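Ectonucleoside triphosphate diphosphohydrolase 4 (Homo sapiens, PDB 6WG5) belongs to the GDA1/CD39 nucleoside phosphatase family, whose members are related in fold to the actin-like ATPases. Local coordinates at residues V55-W60 and N111-H116; H68-I73 and I183-G188; V203-S208 and I214-T219; L223-V228 and S446-E451; K238-A243 and G368-P373. All blocks are in the same frame, centred on the assembly; numbering follows the deposited sequence.

Contact 1 of 5, residues V55-W60 and N111-H116; sequences VFVYCW and NFAAEH
V57 and A113 meet through single methyl groups: V57 CG2 lies 4.1 Å from A113 CB, where the CA atoms of strand and helix come nearest, 6.7 Å apart. The small side chain of A113 fits this close spacing. V55, two residues earlier on the same face of the strand, turns CG1 to the neighbouring helix residue, and this methyl stands 4.2 Å from CD2 of F112 in an oblique crossing. The placement follows from chi1 of F112, 174°, which carries the ring opposite the backbone N and out to the strand. This is a helix packed on a β-sheet in an α/β layer: helix 107-116 lies against strand 53-61 of the six-stranded mixed sheet, while F56 and Y58 alternate to the other face and meet helix 479-487. M86 of strand 85-88 touches both V55 and F112, and V84 touches both V57 and F112, extending the apolar layer to the neighbouring strand and loop. One turn further along the helix, H116 folds back over F112, with CE1 3.4 Å above the phenyl plane near its rim. Its rotation is fixed by a nearly straight hydrogen bond from ND1 to F112 O, 2.9 Å long and 170° at the hydrogen.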
# COMPACT_ATOMS: atom_id res chain seq x y z
N VAL A 55 -13.03 11.31 -1.30
CA VAL A 55 -12.80 12.33 -0.29
C VAL A 55 -13.02 11.71 1.08
O VAL A 55 -13.96 10.93 1.27
CB VAL A 55 -13.71 13.56 -0.50
CG1 VAL A 55 -15.18 13.13 -0.55
CG2 VAL A 55 -13.49 14.59 0.61
N PHE A 56 -12.15 12.06 2.03
CA PHE A 56 -12.25 11.58 3.40
C PHE A 56 -12.22 12.78 4.33
O PHE A 56 -11.37 13.66 4.18
CB PHE A 56 -11.10 10.63 3.75
CG PHE A 56 -10.97 9.45 2.83
CD1 PHE A 56 -11.47 8.21 3.20
CD2 PHE A 56 -10.35 9.57 1.61
CE1 PHE A 56 -11.36 7.12 2.36
CE2 PHE A 56 -10.23 8.49 0.76
CZ PHE A 56 -10.73 7.26 1.14
N VAL A 57 -13.14 12.81 5.29
CA VAL A 57 -13.15 13.83 6.34
C VAL A 57 -12.61 13.19 7.61
O VAL A 57 -13.14 12.18 8.08
CB VAL A 57 -14.56 14.41 6.56
CG1 VAL A 57 -14.53 15.46 7.66
CG2 VAL A 57 -15.10 15.00 5.27
N TYR A 58 -11.56 13.78 8.16
CA TYR A 58 -10.97 13.35 9.42
C TYR A 58 -11.19 14.41 10.48
O TYR A 58 -11.19 15.61 10.19
CB TYR A 58 -9.48 13.07 9.26
CG TYR A 58 -9.16 11.97 8.28
CD1 TYR A 58 -9.12 10.64 8.68
CD2 TYR A 58 -8.89 12.26 6.95
CE1 TYR A 58 -8.83 9.63 7.79
CE2 TYR A 58 -8.60 11.26 6.05
CZ TYR A 58 -8.57 9.95 6.48
OH TYR A 58 -8.28 8.94 5.58
N CYS A 59 -11.39 13.96 11.72
CA CYS A 59 -11.53 14.86 12.85
C CYS A 59 -10.65 14.38 13.99
O CYS A 59 -10.18 13.24 14.00
CB CYS A 59 -12.99 14.97 13.30
SG CYS A 59 -13.76 13.40 13.75
N TRP A 60 -10.43 15.27 14.96
CA TRP A 60 -9.63 14.94 16.13
C TRP A 60 -9.98 15.91 17.24
O TRP A 60 -10.39 17.05 16.96
CB TRP A 60 -8.13 15.02 15.81
CG TRP A 60 -7.69 16.32 15.20
CD1 TRP A 60 -7.27 17.44 15.86
CD2 TRP A 60 -7.61 16.63 13.80
NE1 TRP A 60 -6.95 18.42 14.96
CE2 TRP A 60 -7.15 17.95 13.69
CE3 TRP A 60 -7.89 15.91 12.63
CZ2 TRP A 60 -6.96 18.57 12.45
CZ3 TRP A 60 -7.71 16.53 11.41
CH2 TRP A 60 -7.24 17.85 11.33
N ASN A 111 -18.69 19.78 -1.84
CA ASN A 111 -20.00 20.03 -1.25
C ASN A 111 -20.36 18.96 -0.23
O ASN A 111 -20.95 19.26 0.81
CB ASN A 111 -21.06 20.09 -2.35
CG ASN A 111 -20.90 21.30 -3.25
OD1 ASN A 111 -20.70 22.42 -2.78
ND2 ASN A 111 -20.97 21.08 -4.56
N PHE A 112 -19.99 17.71 -0.51
CA PHE A 112 -20.20 16.64 0.46
C PHE A 112 -19.47 16.93 1.76
O PHE A 112 -20.04 16.79 2.85
CB PHE A 112 -19.74 15.31 -0.14
CG PHE A 112 -19.79 14.16 0.82
CD1 PHE A 112 -20.95 13.41 0.97
CD2 PHE A 112 -18.68 13.82 1.58
CE1 PHE A 112 -21.00 12.35 1.85
CE2 PHE A 112 -18.73 12.75 2.46
CZ PHE A 112 -19.88 12.02 2.60
N ALA A 113 -18.20 17.34 1.67
CA ALA A 113 -17.44 17.67 2.86
C ALA A 113 -18.01 18.91 3.56
O ALA A 113 -18.13 18.93 4.79
CB ALA A 113 -15.97 17.89 2.50
N ALA A 114 -18.36 19.94 2.78
CA ALA A 114 -18.88 21.17 3.37
C ALA A 114 -20.18 20.92 4.12
O ALA A 114 -20.49 21.65 5.08
CB ALA A 114 -19.09 22.22 2.28
N GLU A 115 -20.96 19.92 3.71
CA GLU A 115 -22.19 19.59 4.43
C GLU A 115 -21.88 19.09 5.84
O GLU A 115 -22.47 19.55 6.82
CB GLU A 115 -22.98 18.53 3.65
CG GLU A 115 -24.13 19.09 2.82
CD GLU A 115 -24.93 17.99 2.15
OE1 GLU A 115 -24.37 16.90 1.91
OE2 GLU A 115 -26.13 18.22 1.86
N HIS A 116 -20.93 18.15 5.95
CA HIS A 116 -20.69 17.50 7.23
C HIS A 116 -19.86 18.37 8.17
O HIS A 116 -20.12 18.39 9.38
CB HIS A 116 -20.00 16.15 6.99
CG HIS A 116 -20.88 15.13 6.35
ND1 HIS A 116 -21.04 15.05 4.98
CD2 HIS A 116 -21.65 14.15 6.88
CE1 HIS A 116 -21.87 14.06 4.70
NE2 HIS A 116 -22.26 13.50 5.83

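Contact 2 of 5, residues H68-I73 and I183-G188; sequences HDLLDI and INFVLG
The carbonyl oxygen of L71 faces the rim of the F185 ring, 3.3 Å from CZ and 3.6 Å from CE1. A second carbonyl, I73 O, lies in the ring plane 3.6 Å from CE2. The far edge of the phenyl ring is therefore set between two peptide oxygens, where its slightly positive C-H rim would be weakly favourable; no conventional hydrogen bond joins the two segments. F185 extends to this point because its CG stands opposite the backbone N (chi1 -178°). Apolar groups complete the surroundings: L70 brings CD1 to 4.3 Å from F185 CD1, approaching obliquely, and L485 of helix 479-487 touches both F185 and I73. L71 sends its branch elsewhere, onto W60. D72 is the centre of an inverse gamma turn, closed by the weak I73 N to L71 O bond. Behind the ring, F185 O accepts a 2.8 Å hydrogen bond from G188 N. With its positive phi of 79° and two bonds back into the last turn, G188 leaves the helical conformation in a Schellman motif, so the aromatic projects from a capped helix terminus against the loop between strands 53-61 and 74-75.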
# COMPACT_ATOMS: atom_id res chain seq x y z
N HIS A 68 5.10 14.39 23.13
CA HIS A 68 5.36 13.05 22.63
C HIS A 68 4.16 12.42 21.94
O HIS A 68 4.31 11.36 21.31
CB HIS A 68 5.82 12.14 23.77
CG HIS A 68 7.09 12.58 24.43
ND1 HIS A 68 7.97 13.44 23.82
CD2 HIS A 68 7.61 12.28 25.64
CE1 HIS A 68 9.00 13.65 24.63
NE2 HIS A 68 8.80 12.96 25.74
N ASP A 69 2.98 13.02 22.03
CA ASP A 69 1.76 12.44 21.49
C ASP A 69 1.38 13.12 20.18
O ASP A 69 1.45 14.34 20.05
CB ASP A 69 0.60 12.56 22.48
CG ASP A 69 0.74 11.61 23.65
OD1 ASP A 69 1.49 10.62 23.54
OD2 ASP A 69 0.08 11.85 24.69
N LEU A 70 0.98 12.31 19.20
CA LEU A 70 0.44 12.82 17.96
C LEU A 70 -1.04 13.14 18.14
O LEU A 70 -1.65 12.84 19.17
CB LEU A 70 0.62 11.82 16.82
CG LEU A 70 2.00 11.19 16.65
CD1 LEU A 70 2.00 10.27 15.45
CD2 LEU A 70 3.06 12.27 16.52
N LEU A 71 -1.63 13.75 17.11
CA LEU A 71 -3.06 14.01 17.13
C LEU A 71 -3.84 12.70 17.12
O LEU A 71 -3.39 11.69 16.57
CB LEU A 71 -3.46 14.87 15.93
CG LEU A 71 -2.90 16.29 15.88
CD1 LEU A 71 -3.33 16.99 14.60
CD2 LEU A 71 -3.35 17.09 17.10
N ASP A 72 -5.01 12.72 17.73
CA ASP A 72 -5.89 11.55 17.78
C ASP A 72 -6.86 11.60 16.61
O ASP A 72 -8.07 11.77 16.75
CB ASP A 72 -6.61 11.49 19.12
CG ASP A 72 -7.18 10.12 19.42
OD1 ASP A 72 -7.13 9.25 18.52
OD2 ASP A 72 -7.67 9.91 20.55
N ILE A 73 -6.30 11.45 15.41
CA ILE A 73 -7.06 11.60 14.18
C ILE A 73 -7.90 10.35 13.93
O ILE A 73 -7.43 9.22 14.10
CB ILE A 73 -6.11 11.88 12.99
CG1 ILE A 73 -5.39 13.22 13.22
CG2 ILE A 73 -6.89 11.90 11.67
CD1 ILE A 73 -4.50 13.65 12.07
N ILE A 183 -0.96 2.58 8.57
CA ILE A 183 -1.13 1.31 9.26
C ILE A 183 -0.50 1.36 10.64
O ILE A 183 -1.10 0.91 11.63
CB ILE A 183 -0.56 0.15 8.42
CG1 ILE A 183 -0.90 -1.19 9.08
CG2 ILE A 183 0.95 0.29 8.23
CD1 ILE A 183 -0.44 -2.41 8.31
N ASN A 184 0.71 1.91 10.75
CA ASN A 184 1.38 1.95 12.04
C ASN A 184 0.66 2.87 13.01
O ASN A 184 0.71 2.66 14.23
CB ASN A 184 2.83 2.38 11.87
CG ASN A 184 3.71 1.26 11.37
OD1 ASN A 184 4.17 0.43 12.15
ND2 ASN A 184 3.94 1.23 10.06
N PHE A 185 -0.02 3.90 12.50
CA PHE A 185 -0.77 4.79 13.38
C PHE A 185 -1.92 4.05 14.04
O PHE A 185 -2.06 4.07 15.27
CB PHE A 185 -1.27 5.99 12.59
CG PHE A 185 -2.01 6.98 13.42
CD1 PHE A 185 -1.35 7.75 14.36
CD2 PHE A 185 -3.38 7.15 13.27
CE1 PHE A 185 -2.02 8.67 15.14
CE2 PHE A 185 -4.06 8.07 14.04
CZ PHE A 185 -3.38 8.83 14.98
N VAL A 186 -2.77 3.39 13.25
CA VAL A 186 -3.90 2.67 13.82
C VAL A 186 -3.42 1.54 14.72
O VAL A 186 -4.08 1.21 15.71
CB VAL A 186 -4.84 2.14 12.71
CG1 VAL A 186 -5.41 3.29 11.91
CG2 VAL A 186 -4.10 1.17 11.79
N LEU A 187 -2.27 0.94 14.40
CA LEU A 187 -1.70 -0.09 15.26
C LEU A 187 -1.07 0.49 16.52
O LEU A 187 -0.63 -0.28 17.38
CB LEU A 187 -0.65 -0.89 14.49
CG LEU A 187 -1.16 -1.77 13.35
CD1 LEU A 187 0.00 -2.51 12.69
CD2 LEU A 187 -2.20 -2.77 13.83
N GLY A 188 -1.01 1.81 16.65
CA GLY A 188 -0.50 2.43 17.86
C GLY A 188 1.01 2.46 17.97
O GLY A 188 1.53 2.67 19.08

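Contact 3 of 5, residues V203-S208 and I214-T219; sequences VNIPGS and IVRKRT
V203 and I214 face each other as an antiparallel hydrogen-bonded pair in a two-stranded β-hairpin formed by strands 200-203 and 214-217. Both amides and both carbonyls of the pair are used: V203 N donates to I214 O over 2.9 Å at 165°, and I214 N returns a 3.1 Å bond to V203 O that lies in the carbonyl plane. The R216 side chain crosses that of V203 at about a right angle; its extended run from CG to NE lays the guanidinium by the valine, with V203 CG1 over one face, 3.6 Å from NH1, and V203 CG2 3.6 Å from NE. The polar end of this arginine is satisfied outside the hairpin: NH1 forms a salt bridge with E235 and a hydrogen bond to V270 O, NH2 donates to E268 O, and Y271 adds a cation-pi contact. E235 also binds T219 OG1, so one carboxylate ties together two points of the segment. K217 NZ reaches G188 O, R218 pairs with E380, and N204 OD1 accepts from T239 N in the loop after strand 229-235. V203 and I214 share one face of the hairpin, V203 CB 3.9 Å from I214 CG1, and I205 CD1 meets I214 CD1 at 3.9 Å.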
# COMPACT_ATOMS: atom_id res chain seq x y z
N VAL A 203 17.17 2.27 17.38
CA VAL A 203 17.12 3.13 16.20
C VAL A 203 18.35 4.03 16.19
O VAL A 203 18.75 4.57 17.23
CB VAL A 203 15.83 3.98 16.18
CG1 VAL A 203 15.79 4.87 14.96
CG2 VAL A 203 14.61 3.08 16.23
N ASN A 204 18.94 4.19 15.01
CA ASN A 204 19.99 5.18 14.78
C ASN A 204 19.38 6.30 13.95
O ASN A 204 19.08 6.12 12.76
CB ASN A 204 21.19 4.56 14.06
CG ASN A 204 21.79 3.40 14.82
OD1 ASN A 204 21.91 2.29 14.30
ND2 ASN A 204 22.19 3.66 16.07
N ILE A 205 19.19 7.46 14.57
CA ILE A 205 18.59 8.60 13.87
C ILE A 205 19.54 9.06 12.77
O ILE A 205 20.75 9.20 13.02
CB ILE A 205 18.29 9.73 14.85
CG1 ILE A 205 17.42 9.22 16.01
CG2 ILE A 205 17.60 10.88 14.14
CD1 ILE A 205 16.10 8.60 15.57
N PRO A 206 19.06 9.30 11.55
CA PRO A 206 19.97 9.72 10.47
C PRO A 206 20.81 10.92 10.86
O PRO A 206 20.29 11.95 11.30
CB PRO A 206 19.01 10.04 9.32
CG PRO A 206 17.80 9.22 9.59
CD PRO A 206 17.68 9.15 11.08
N GLY A 207 22.12 10.79 10.69
CA GLY A 207 23.03 11.88 10.99
C GLY A 207 23.30 12.06 12.47
O GLY A 207 23.37 13.20 12.95
N SER A 208 23.47 10.97 13.21
CA SER A 208 23.71 11.05 14.64
C SER A 208 24.55 9.85 15.06
O SER A 208 24.48 8.78 14.45
CB SER A 208 22.40 11.10 15.43
OG SER A 208 21.60 12.19 15.00
N ILE A 214 18.25 5.35 20.16
CA ILE A 214 17.08 5.36 21.03
C ILE A 214 16.39 4.00 20.92
O ILE A 214 16.69 3.18 20.06
CB ILE A 214 16.12 6.50 20.68
CG1 ILE A 214 15.62 6.37 19.24
CG2 ILE A 214 16.80 7.85 20.90
CD1 ILE A 214 14.49 7.32 18.90
N VAL A 215 15.44 3.78 21.83
CA VAL A 215 14.64 2.56 21.86
C VAL A 215 13.17 2.96 21.86
O VAL A 215 12.74 3.72 22.74
CB VAL A 215 14.97 1.69 23.09
CG1 VAL A 215 14.10 0.44 23.11
CG2 VAL A 215 16.45 1.31 23.09
N ARG A 216 12.42 2.47 20.88
CA ARG A 216 11.00 2.79 20.76
C ARG A 216 10.28 1.59 20.16
O ARG A 216 10.90 0.59 19.79
CB ARG A 216 10.79 4.04 19.90
CG ARG A 216 11.32 3.91 18.49
CD ARG A 216 11.13 5.18 17.67
NE ARG A 216 11.60 4.99 16.30
CZ ARG A 216 11.97 5.97 15.49
NH1 ARG A 216 12.38 5.69 14.26
NH2 ARG A 216 11.94 7.24 15.90
N LYS A 217 8.95 1.70 20.07
CA LYS A 217 8.14 0.62 19.53
C LYS A 217 8.60 0.24 18.13
O LYS A 217 8.83 1.10 17.27
CB LYS A 217 6.67 1.04 19.48
CG LYS A 217 5.92 0.94 20.78
CD LYS A 217 4.43 1.15 20.54
CE LYS A 217 3.64 1.15 21.83
NZ LYS A 217 2.19 1.38 21.56
N ARG A 218 8.71 -1.07 17.89
CA ARG A 218 8.93 -1.57 16.55
C ARG A 218 7.73 -1.26 15.67
O ARG A 218 6.58 -1.30 16.12
CB ARG A 218 9.17 -3.08 16.60
CG ARG A 218 9.56 -3.70 15.27
CD ARG A 218 9.80 -5.19 15.44
NE ARG A 218 8.57 -5.91 15.75
CZ ARG A 218 8.52 -7.18 16.14
NH1 ARG A 218 9.63 -7.89 16.27
NH2 ARG A 218 7.35 -7.74 16.40
N THR A 219 7.99 -0.95 14.40
CA THR A 219 6.94 -0.69 13.43
C THR A 219 6.69 -1.94 12.58
O THR A 219 7.45 -2.90 12.59
CB THR A 219 7.29 0.50 12.54
OG1 THR A 219 8.54 0.26 11.89
CG2 THR A 219 7.36 1.78 13.35

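Contact 4 of 5, residues L223-V228 and S446-E451; sequences LDMGGV and SAWMFE
M225 places its sulfur beside the indole of W448 in a Met-aromatic contact that joins a central strand of a mixed β-sheet to a helix packed against it. SD lies 3.6 Å from W448 CD1 and 4.6 Å from the centroid of the five-membered ring, 73° off the normal, so the sulfur meets the ring at its edge rather than over its face. The side chain runs straight out from the strand and then bends at its last torsion (chi3 -69°), which brings CE up off the ring plane, still 3.7 Å from CD1 and 3.8 Å from NE1 of W448. The same methyl comes 4.2 Å from CA of M449, so it touches both the indole and the helix backbone; the M449 side chain itself leads away to F387.

In the next shell, the indole is held by a hydrogen bond from W448 NE1 to F281 O, and F355 and M356 also touch it. F281 also borders an attached glycan. On the strand side, M225 is flanked by E386 and F387 of helix 386-392, while its backbone bonds to E386. Helix 436-456 is positioned in turn by helix 345-352: F345 and R349 touch A447, and E451 forms a salt bridge with R349 of that helix and another with R455 one turn on in its own. At the start of the segment, S446 OG is hydrogen-bonded to the carbonyls of Q442 and C443 in the preceding turn, which would have to share its single proton.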
# COMPACT_ATOMS: atom_id res chain seq x y z
N LEU A 223 3.70 -5.27 2.81
CA LEU A 223 3.89 -5.89 1.51
C LEU A 223 2.56 -5.86 0.78
O LEU A 223 1.53 -6.26 1.34
CB LEU A 223 4.38 -7.33 1.66
CG LEU A 223 5.86 -7.53 1.95
CD1 LEU A 223 6.08 -8.81 2.73
CD2 LEU A 223 6.63 -7.56 0.65
N ASP A 224 2.57 -5.38 -0.46
CA ASP A 224 1.35 -5.26 -1.24
C ASP A 224 1.63 -5.72 -2.66
O ASP A 224 2.43 -5.11 -3.37
CB ASP A 224 0.83 -3.81 -1.24
CG ASP A 224 -0.65 -3.73 -1.57
OD1 ASP A 224 -1.16 -4.65 -2.23
OD2 ASP A 224 -1.29 -2.73 -1.17
N MET A 225 0.97 -6.80 -3.07
CA MET A 225 1.07 -7.32 -4.43
C MET A 225 -0.28 -7.12 -5.11
O MET A 225 -1.25 -7.82 -4.80
CB MET A 225 1.47 -8.79 -4.43
CG MET A 225 1.57 -9.40 -5.82
SD MET A 225 2.12 -11.12 -5.80
CE MET A 225 3.82 -10.93 -5.30
N GLY A 226 -0.34 -6.16 -6.02
CA GLY A 226 -1.53 -5.90 -6.79
C GLY A 226 -1.58 -6.75 -8.04
O GLY A 226 -0.87 -7.75 -8.17
N GLY A 227 -2.44 -6.35 -8.97
CA GLY A 227 -2.51 -7.04 -10.24
C GLY A 227 -1.33 -6.72 -11.14
O GLY A 227 -0.83 -7.59 -11.85
N VAL A 228 -0.86 -5.48 -11.10
CA VAL A 228 0.21 -5.01 -11.97
C VAL A 228 1.52 -4.86 -11.22
O VAL A 228 2.59 -5.17 -11.76
CB VAL A 228 -0.19 -3.69 -12.66
CG1 VAL A 228 1.00 -3.07 -13.39
CG2 VAL A 228 -1.33 -3.93 -13.64
N SER A 446 -0.05 -18.17 -6.39
CA SER A 446 0.47 -18.66 -5.11
C SER A 446 1.97 -18.93 -5.20
O SER A 446 2.71 -18.62 -4.26
CB SER A 446 -0.27 -19.93 -4.70
OG SER A 446 -0.05 -20.98 -5.62
N ALA A 447 2.43 -19.49 -6.32
CA ALA A 447 3.86 -19.74 -6.50
C ALA A 447 4.62 -18.44 -6.69
O ALA A 447 5.71 -18.26 -6.14
CB ALA A 447 4.07 -20.66 -7.70
N TRP A 448 4.07 -17.51 -7.48
CA TRP A 448 4.69 -16.20 -7.64
C TRP A 448 4.77 -15.49 -6.29
O TRP A 448 5.82 -14.92 -5.94
CB TRP A 448 3.89 -15.38 -8.65
CG TRP A 448 4.43 -14.01 -8.88
CD1 TRP A 448 3.87 -12.83 -8.48
CD2 TRP A 448 5.63 -13.66 -9.57
NE1 TRP A 448 4.65 -11.77 -8.89
CE2 TRP A 448 5.74 -12.26 -9.56
CE3 TRP A 448 6.63 -14.41 -10.21
CZ2 TRP A 448 6.81 -11.58 -10.14
CZ3 TRP A 448 7.69 -13.74 -10.79
CH2 TRP A 448 7.77 -12.34 -10.76
N MET A 449 3.69 -15.51 -5.52
CA MET A 449 3.71 -14.94 -4.18
C MET A 449 4.83 -15.55 -3.35
O MET A 449 5.59 -14.83 -2.68
CB MET A 449 2.35 -15.17 -3.50
CG MET A 449 2.10 -14.29 -2.29
SD MET A 449 1.29 -15.17 -0.94
CE MET A 449 2.71 -15.96 -0.17
N PHE A 450 4.95 -16.87 -3.39
CA PHE A 450 5.95 -17.56 -2.56
C PHE A 450 7.36 -17.16 -2.96
O PHE A 450 8.22 -16.95 -2.09
CB PHE A 450 5.76 -19.07 -2.69
CG PHE A 450 6.69 -19.87 -1.82
CD1 PHE A 450 6.32 -20.23 -0.54
CD2 PHE A 450 7.93 -20.26 -2.29
CE1 PHE A 450 7.17 -20.97 0.26
CE2 PHE A 450 8.79 -20.99 -1.49
CZ PHE A 450 8.41 -21.35 -0.21
N GLU A 451 7.63 -17.04 -4.26
CA GLU A 451 8.98 -16.76 -4.73
C GLU A 451 9.35 -15.30 -4.55
O GLU A 451 10.47 -14.99 -4.11
CB GLU A 451 9.11 -17.17 -6.20
CG GLU A 451 9.17 -18.67 -6.42
CD GLU A 451 10.41 -19.30 -5.82
OE1 GLU A 451 11.41 -18.58 -5.65
OE2 GLU A 451 10.39 -20.50 -5.50

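Contact 5 of 5, residues K238-A243 and G368-P373; sequences KTVSFA and GVYQPP
V240 meets the phenol end of Y370 on a loop whose preceding residues are held by polar bonds: K238 O accepts from R272 NH2, and T239 N donates to N204 OD1. V240 CG1 stands opposite the backbone N (chi1 -178°) and is directed at Y370, with 3.2 Å between CG1 and OH; the two side chains approach from opposite directions. No hydrogen bond crosses the contact, which is made by van der Waals packing around the hydroxyl. S241 then turns its side chain away. F242 comes back, its CE1 lying 3.7 Å from Y370 OH and 4.0 Å from Y370 CZ. The two rings stand obliquely, planes at 47° and centroids 6.0 Å apart. V240 also leans on its own neighbour, CG1 sitting 3.8 Å above one face of F242 toward the rim, and the valine methyl therefore touches both aromatic residues. A243 N is bonded to Q247 OE1. In the other loop, P372 N lies over one face of the Y370 ring, offset toward its rim. The loop after strand 229-235 thus packs on the loop before strand 381-385, both flanking the second mixed sheet. They are set beside helix 245-254, whose Q247 touches both F242 and Y370, and on strand 270-279, where R272 touches V240 and Y274 OH bonds Y370 O; Y234 of strand 229-235 binds P372 O.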
# COMPACT_ATOMS: atom_id res chain seq x y z
N LYS A 238 18.48 0.69 11.81
CA LYS A 238 19.92 0.79 12.03
C LYS A 238 20.61 1.53 10.90
O LYS A 238 20.16 1.52 9.75
CB LYS A 238 20.53 -0.60 12.18
CG LYS A 238 20.41 -1.20 13.57
CD LYS A 238 21.13 -2.53 13.67
CE LYS A 238 21.17 -3.04 15.11
NZ LYS A 238 20.93 -4.51 15.19
N THR A 239 21.72 2.18 11.24
CA THR A 239 22.55 2.84 10.24
C THR A 239 22.89 1.86 9.12
O THR A 239 23.20 0.69 9.37
CB THR A 239 23.83 3.37 10.88
OG1 THR A 239 23.50 4.27 11.95
CG2 THR A 239 24.69 4.11 9.86
N VAL A 240 22.84 2.35 7.89
CA VAL A 240 23.11 1.54 6.70
C VAL A 240 24.50 1.89 6.19
O VAL A 240 24.84 3.07 6.06
CB VAL A 240 22.04 1.77 5.62
CG1 VAL A 240 22.32 0.89 4.40
CG2 VAL A 240 20.66 1.50 6.17
N SER A 241 25.29 0.87 5.89
CA SER A 241 26.61 1.03 5.30
C SER A 241 26.53 0.63 3.84
O SER A 241 26.34 -0.56 3.52
CB SER A 241 27.65 0.20 6.05
OG SER A 241 27.24 -1.16 6.15
N PHE A 242 26.65 1.60 2.94
CA PHE A 242 26.53 1.35 1.52
C PHE A 242 27.86 0.88 0.94
O PHE A 242 28.94 1.30 1.37
CB PHE A 242 26.06 2.61 0.79
CG PHE A 242 24.75 3.14 1.28
CD1 PHE A 242 23.55 2.63 0.79
CD2 PHE A 242 24.70 4.14 2.24
CE1 PHE A 242 22.34 3.12 1.25
CE2 PHE A 242 23.49 4.62 2.70
CZ PHE A 242 22.31 4.11 2.20
N ALA A 243 27.77 0.00 -0.06
CA ALA A 243 28.96 -0.56 -0.69
C ALA A 243 29.59 0.40 -1.69
O ALA A 243 30.81 0.40 -1.87
CB ALA A 243 28.62 -1.88 -1.38
N GLY A 368 16.95 -6.10 -9.87
CA GLY A 368 18.22 -5.51 -9.50
C GLY A 368 18.12 -4.24 -8.67
O GLY A 368 19.08 -3.47 -8.63
N VAL A 369 17.00 -4.02 -8.01
CA VAL A 369 16.80 -2.81 -7.21
C VAL A 369 17.39 -3.02 -5.83
O VAL A 369 17.29 -4.11 -5.26
CB VAL A 369 15.30 -2.45 -7.14
CG1 VAL A 369 15.07 -1.29 -6.18
CG2 VAL A 369 14.77 -2.10 -8.52
N TYR A 370 18.00 -1.97 -5.29
CA TYR A 370 18.63 -2.07 -3.98
C TYR A 370 17.57 -2.26 -2.89
O TYR A 370 16.48 -1.69 -2.96
CB TYR A 370 19.45 -0.82 -3.69
CG TYR A 370 19.84 -0.68 -2.23
CD1 TYR A 370 20.89 -1.41 -1.70
CD2 TYR A 370 19.15 0.19 -1.39
CE1 TYR A 370 21.24 -1.29 -0.37
CE2 TYR A 370 19.50 0.32 -0.06
CZ TYR A 370 20.55 -0.42 0.44
OH TYR A 370 20.90 -0.29 1.77
N GLN A 371 17.92 -3.06 -1.88
CA GLN A 371 17.05 -3.30 -0.74
C GLN A 371 17.86 -3.23 0.54
O GLN A 371 18.82 -3.99 0.70
CB GLN A 371 16.36 -4.66 -0.87
CG GLN A 371 15.44 -5.00 0.29
CD GLN A 371 14.74 -6.33 0.12
OE1 GLN A 371 13.97 -6.51 -0.83
NE2 GLN A 371 14.99 -7.27 1.02
N PRO A 372 17.52 -2.35 1.48
CA PRO A 372 18.28 -2.30 2.73
C PRO A 372 18.09 -3.59 3.51
O PRO A 372 17.04 -4.25 3.41
CB PRO A 372 17.66 -1.11 3.47
CG PRO A 372 16.89 -0.35 2.46
CD PRO A 372 16.45 -1.34 1.45
N PRO A 373 19.08 -3.98 4.30
CA PRO A 373 18.95 -5.23 5.06
C PRO A 373 17.77 -5.17 6.02
O PRO A 373 17.48 -4.13 6.61
CB PRO A 373 20.28 -5.33 5.81
CG PRO A 373 20.76 -3.92 5.92
CD PRO A 373 20.31 -3.25 4.66

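How the contacts relate
Contacts 1 and 2 lie in the part of the chain built on the mixed sheet with strand 53-61, and they touch through W60 and Y58 against L71, D72 and I73; their segments alternate along the sequence. Contact 2 meets contact 3, centres about 17 Å apart, through G188 with K217 and N184 with T219. Contact 3 in turn reaches contact 5, centres also about 17 Å apart, through N204 and T239. Contact 4 follows contact 3 directly in the chain, from strand 214-217 to strand 221-225 of the second mixed sheet, and encloses contact 5. Contacts 1 and 4, centres about 35 Å apart, lie on opposite sides of the chain's centre, consistent with the two-lobed actin-like fold.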